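Side-chain contacts in uncharacterized protein (Lodderomyces elongisporus NRRL YB-4239, PDB 4EXJ), which is of unknown function but belongs to the glutathione S-transferase superfamily and may be a Ure2-like transcription regulator that binds glutathione: residues 35-38 against 39-42; 159-163 against 164-168. All blocks are in the same frame, centred on the assembly; numbering follows the deposited sequence.

Interaction 1: residues 35-38 against 39-42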
loop_
_atom_site.group_PDB
_atom_site.type_symbol
_atom_site.label_atom_id
_atom_site.label_comp_id
_atom_site.label_asym_id
_atom_site.label_seq_id
_atom_site.Cartn_x
_atom_site.Cartn_y
_atom_site.Cartn_z
ATOM N N TRP B 35 -18.517 11.162 11.264
ATOM C CA TRP B 35 -17.067 11.339 11.330
ATOM C C TRP B 35 -16.654 12.568 12.140
ATOM O O TRP B 35 -17.063 13.687 11.823
ATOM C CB TRP B 35 -16.452 11.386 9.918
ATOM C CG TRP B 35 -15.093 10.822 9.903
ATOM C CD1 TRP B 35 -13.917 11.502 9.807
ATOM C CD2 TRP B 35 -14.744 9.437 10.049
ATOM N NE1 TRP B 35 -12.855 10.630 9.872
ATOM C CE2 TRP B 35 -13.338 9.356 10.016
ATOM C CE3 TRP B 35 -15.489 8.260 10.197
ATOM C CZ2 TRP B 35 -12.655 8.143 10.119
ATOM C CZ3 TRP B 35 -14.814 7.058 10.295
ATOM C CH2 TRP B 35 -13.415 7.006 10.264
ATOM N N PRO B 36 -15.832 12.364 13.186
ATOM C CA PRO B 36 -15.342 11.053 13.625
ATOM C C PRO B 36 -16.425 10.234 14.322
ATOM O O PRO B 36 -17.503 10.750 14.613
ATOM C CB PRO B 36 -14.215 11.401 14.611
ATOM C CG PRO B 36 -14.522 12.777 15.075
ATOM C CD PRO B 36 -15.219 13.470 13.943
ATOM N N THR B 37 -16.139 8.960 14.575
ATOM C CA THR B 37 -17.093 8.088 15.249
ATOM C C THR B 37 -16.359 7.178 16.212
ATOM O O THR B 37 -15.246 6.736 15.933
ATOM C CB THR B 37 -17.886 7.214 14.249
ATOM O OG1 THR B 37 -18.796 6.360 14.962
ATOM C CG2 THR B 37 -16.938 6.360 13.428
ATOM N N LYS B 38 -16.987 6.909 17.350
ATOM C CA LYS B 38 -16.475 5.923 18.289
ATOM C C LYS B 38 -16.934 4.510 17.912
ATOM O O LYS B 38 -16.530 3.542 18.538
ATOM C CB LYS B 38 -16.930 6.256 19.713
ATOM C CG LYS B 38 -16.158 7.385 20.375
ATOM C CD LYS B 38 -16.772 7.748 21.724
ATOM C CE LYS B 38 -17.099 6.506 22.551
ATOM N NZ LYS B 38 -15.891 5.702 22.902
ATOM N N ASP B 39 -17.779 4.393 16.893
ATOM C CA ASP B 39 -18.308 3.085 16.479
ATOM C C ASP B 39 -17.229 2.110 15.997
ATOM O O ASP B 39 -17.361 0.895 16.161
ATOM C CB ASP B 39 -19.372 3.239 15.388
ATOM C CG ASP B 39 -20.712 3.732 15.927
ATOM O OD1 ASP B 39 -20.778 4.126 17.109
ATOM O OD2 ASP B 39 -21.700 3.732 15.159
ATOM N N ILE B 40 -16.172 2.643 15.393
ATOM C CA ILE B 40 -15.118 1.805 14.839
ATOM C C ILE B 40 -14.162 1.294 15.910
ATOM O O ILE B 40 -13.230 0.556 15.607
ATOM C CB ILE B 40 -14.330 2.515 13.704
ATOM C CG1 ILE B 40 -13.619 3.761 14.235
ATOM C CG2 ILE B 40 -15.264 2.858 12.547
ATOM C CD1 ILE B 40 -12.677 4.399 13.228
ATOM N N GLN B 41 -14.398 1.684 17.161
ATOM C CA GLN B 41 -13.625 1.145 18.280
ATOM C C GLN B 41 -14.452 0.135 19.079
ATOM O O GLN B 41 -13.970 -0.433 20.061
ATOM C CB GLN B 41 -13.149 2.267 19.209
ATOM C CG GLN B 41 -12.114 3.191 18.601
ATOM C CD GLN B 41 -12.150 4.578 19.221
ATOM O OE1 GLN B 41 -12.417 4.732 20.413
ATOM N NE2 GLN B 41 -11.888 5.596 18.409
ATOM N N GLU B 42 -15.693 -0.080 18.659
ATOM C CA GLU B 42 -16.589 -1.016 19.345
ATOM C C GLU B 42 -16.221 -2.463 19.022
ATOM O O GLU B 42 -15.614 -2.746 17.985
ATOM C CB GLU B 42 -18.036 -0.762 18.926
ATOM C CG GLU B 42 -18.555 0.630 19.247
ATOM C CD GLU B 42 -19.144 0.716 20.636
ATOM O OE1 GLU B 42 -18.658 -0.003 21.539
ATOM O OE2 GLU B 42 -20.098 1.502 20.823
HETATM O O HOH W 1 -21.574 6.710 13.398
HETATM O O HOH W 2 -12.681 6.318 16.216
#
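W35 to T37 are extended, with a cis peptide bond before P36, and the chain then turns into a short 3-10 segment at 39-41, closed by the backbone bond from Q41 N to K38 O, 3.1 Å long. T37 OG1 accepts from D39 N, two residues on, at 2.9 Å and 160°, the bond of an ST turn. It is placed there by chi1 of 179°, which sets OG1 anti to its own backbone N. The D39 side chain crosses that of T37 at about a right angle, and its CB comes within 3.2 Å of OG1. A water lies beside the two side chains. It is 3.2 Å from T37 OG1 and makes a weak bond to D39 OD2.

The apolar part lies toward I40. Its CG2 meets T37 CG2 methyl to methyl at 4.0 Å. Its other branch, ending in CD1, reaches W35 CH2, also at 4.0 Å, and the two side chains cross almost squarely. F33 touches both I40 and D39, while P10 and T11 pack on W35. A second water donates to T37 O. The K38 and E42 side chains remain at the surface. K38 NZ is 6.3 Å from E42 OE2, so their opposite charges could attract only weakly.

The contact belongs to the loop between strand 28-32 and helix 43-48 of the thioredoxin-like N-terminal domain. E42, the N-cap of that helix, donates from N to D39 O. The chemistry implies a turn set by one hydroxyl bond and two backbone bonds, with a thin apolar side and water at its polar edges.

Interaction 2: residues 159-163 against 164-168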
loop_
_atom_site.group_PDB
_atom_site.type_symbol
_atom_site.label_atom_id
_atom_site.label_comp_id
_atom_site.label_asym_id
_atom_site.label_seq_id
_atom_site.Cartn_x
_atom_site.Cartn_y
_atom_site.Cartn_z
ATOM N N ASP B 159 -7.433 3.131 -21.720
ATOM C CA ASP B 159 -8.022 4.253 -22.438
ATOM C C ASP B 159 -9.333 4.732 -21.843
ATOM O O ASP B 159 -10.158 5.319 -22.543
ATOM C CB ASP B 159 -8.190 3.902 -23.929
ATOM C CG ASP B 159 -9.123 2.720 -24.169
ATOM O OD1 ASP B 159 -9.641 2.119 -23.201
ATOM O OD2 ASP B 159 -9.345 2.395 -25.357
ATOM N N LYS B 160 -9.529 4.515 -20.546
ATOM C CA LYS B 160 -10.795 4.871 -19.945
ATOM C C LYS B 160 -10.635 5.039 -18.438
ATOM O O LYS B 160 -9.632 4.601 -17.849
ATOM C CB LYS B 160 -11.835 3.796 -20.212
ATOM C CG LYS B 160 -11.531 2.483 -19.526
ATOM C CD LYS B 160 -12.522 1.411 -19.926
ATOM C CE LYS B 160 -12.117 0.054 -19.400
ATOM N NZ LYS B 160 -13.014 -0.995 -19.956
ATOM N N PHE B 161 -11.629 5.694 -17.854
ATOM C CA PHE B 161 -11.761 5.826 -16.401
ATOM C C PHE B 161 -11.835 4.442 -15.741
ATOM O O PHE B 161 -12.674 3.612 -16.102
ATOM C CB PHE B 161 -13.045 6.620 -16.129
ATOM C CG PHE B 161 -13.355 6.869 -14.670
ATOM C CD1 PHE B 161 -14.045 5.931 -13.918
ATOM C CD2 PHE B 161 -13.047 8.096 -14.093
ATOM C CE1 PHE B 161 -14.372 6.199 -12.595
ATOM C CE2 PHE B 161 -13.376 8.362 -12.772
ATOM C CZ PHE B 161 -14.038 7.426 -12.035
ATOM N N THR B 162 -10.953 4.192 -14.760
ATOM C CA THR B 162 -10.952 2.916 -14.049
ATOM C C THR B 162 -10.844 3.065 -12.524
ATOM O O THR B 162 -10.812 4.176 -11.971
ATOM C CB THR B 162 -9.747 2.027 -14.450
ATOM O OG1 THR B 162 -8.517 2.631 -14.019
ATOM C CG2 THR B 162 -9.720 1.779 -15.962
ATOM N N ILE B 163 -10.811 1.928 -11.850
ATOM C CA ILE B 163 -10.627 1.924 -10.398
ATOM C C ILE B 163 -9.350 2.654 -9.978
ATOM O O ILE B 163 -9.273 3.145 -8.855
ATOM C CB ILE B 163 -10.672 0.490 -9.775
ATOM C CG1 ILE B 163 -9.592 -0.422 -10.392
ATOM C CG2 ILE B 163 -12.117 -0.107 -9.859
ATOM C CD1 ILE B 163 -9.589 -1.828 -9.843
ATOM N N VAL B 164 -8.337 2.726 -10.844
ATOM C CA VAL B 164 -7.134 3.480 -10.481
ATOM C C VAL B 164 -7.454 4.982 -10.436
ATOM O O VAL B 164 -7.046 5.716 -9.511
ATOM C CB VAL B 164 -5.986 3.203 -11.448
ATOM C CG1 VAL B 164 -4.817 4.156 -11.178
ATOM C CG2 VAL B 164 -5.531 1.743 -11.319
ATOM N N ASP B 165 -8.212 5.448 -11.425
ATOM C CA ASP B 165 -8.669 6.832 -11.374
ATOM C C ASP B 165 -9.551 7.102 -10.166
ATOM O O ASP B 165 -9.459 8.176 -9.592
ATOM C CB ASP B 165 -9.397 7.238 -12.656
ATOM C CG ASP B 165 -8.550 6.986 -13.892
ATOM O OD1 ASP B 165 -7.541 7.709 -14.101
ATOM O OD2 ASP B 165 -8.880 6.019 -14.610
ATOM N N ILE B 166 -10.407 6.150 -9.795
ATOM C CA ILE B 166 -11.204 6.321 -8.579
ATOM C C ILE B 166 -10.275 6.468 -7.367
ATOM O O ILE B 166 -10.456 7.391 -6.553
ATOM C CB ILE B 166 -12.159 5.151 -8.354
ATOM C CG1 ILE B 166 -13.207 5.083 -9.480
ATOM C CG2 ILE B 166 -12.854 5.248 -7.003
ATOM C CD1 ILE B 166 -14.058 3.820 -9.426
ATOM N N ALA B 167 -9.295 5.580 -7.230
ATOM C CA ALA B 167 -8.418 5.651 -6.051
ATOM C C ALA B 167 -7.724 7.032 -5.985
ATOM O O ALA B 167 -7.767 7.727 -4.952
ATOM C CB ALA B 167 -7.399 4.521 -6.067
ATOM N N PHE B 168 -7.077 7.439 -7.054
ATOM C CA PHE B 168 -6.402 8.708 -7.061
ATOM C C PHE B 168 -7.347 9.936 -6.918
ATOM O O PHE B 168 -7.035 10.863 -6.227
ATOM C CB PHE B 168 -5.535 8.850 -8.323
ATOM C CG PHE B 168 -4.188 8.177 -8.255
ATOM C CD1 PHE B 168 -3.170 8.691 -7.496
ATOM C CD2 PHE B 168 -3.930 7.044 -8.978
ATOM C CE1 PHE B 168 -1.942 8.087 -7.487
ATOM C CE2 PHE B 168 -2.696 6.455 -8.952
ATOM C CZ PHE B 168 -1.716 6.969 -8.186
HETATM O O HOH W 3 -7.464 4.209 -15.798
#
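T162 and D165 form a capping box at the start of helix 163-179. T162 N donates to D165 OD2 at 2.8 Å, using the anti lone pair of that oxygen. A separate capping bond runs from V164 N to T162 OG1 at 3.2 Å, more bent at 144°. With chi1 of 66°, OG1 sits between the backbone N and the carbonyl carbon, turned to the first turn of the helix. A water bridges T162 OG1 and D165 OD2, 2.6 Å from each, and donates to the carboxylate. Behind the cap, T162 O receives I166 N at 3.0 Å, in the carbonyl plane, and I163 O receives A167 N.

The tight part is apolar. D165 CB lies over one face of the F161 ring, 4.0 Å from CD2, and the ring and carboxylate planes are 26° apart. I166 crosses the same ring at about a right angle, and its CG1 comes to 3.5 Å from F161 CE1. F161, just before the N-cap, and I166, four residues after it, make a hydrophobic staple. F205 stacks on F161 as well. L20 of helix 15-23 touches I163 and I166, so the N-terminal domain packs against this turn.

The looser, solvent side is that of D159, which is exposed, and K160, partly so. K160 starts out away from the helix, and its NZ bonds to H83 O.

The other carboxylate oxygen, D165 OD1, accepts from F156 N and W198 NE1. Capping box and staple together are the motif known from the C-terminal domain of glutathione transferases. Its chemistry implies a buried carboxylate gripped through both oxygens, probably kept ionised by these donors and by the helix N-terminus.

From the N terminus, the chain first reaches interaction 1, a turn in the loop that leaves strand 28-32 and enters helix 43-48. It closes well before interaction 2 opens, so the two are in series and neither nest nor cross. Interaction 2 ends the loop after helix 129-149 and starts helix 163-179. The first lies at the surface of the N-terminal domain. The second is buried in the C-terminal domain, where its residues also meet helices 15-23 and 68-79, tying the two domains together. Their centres are 29 Å apart, on opposite sides of the chain's centre, and their nearest atoms are about 16 Å apart.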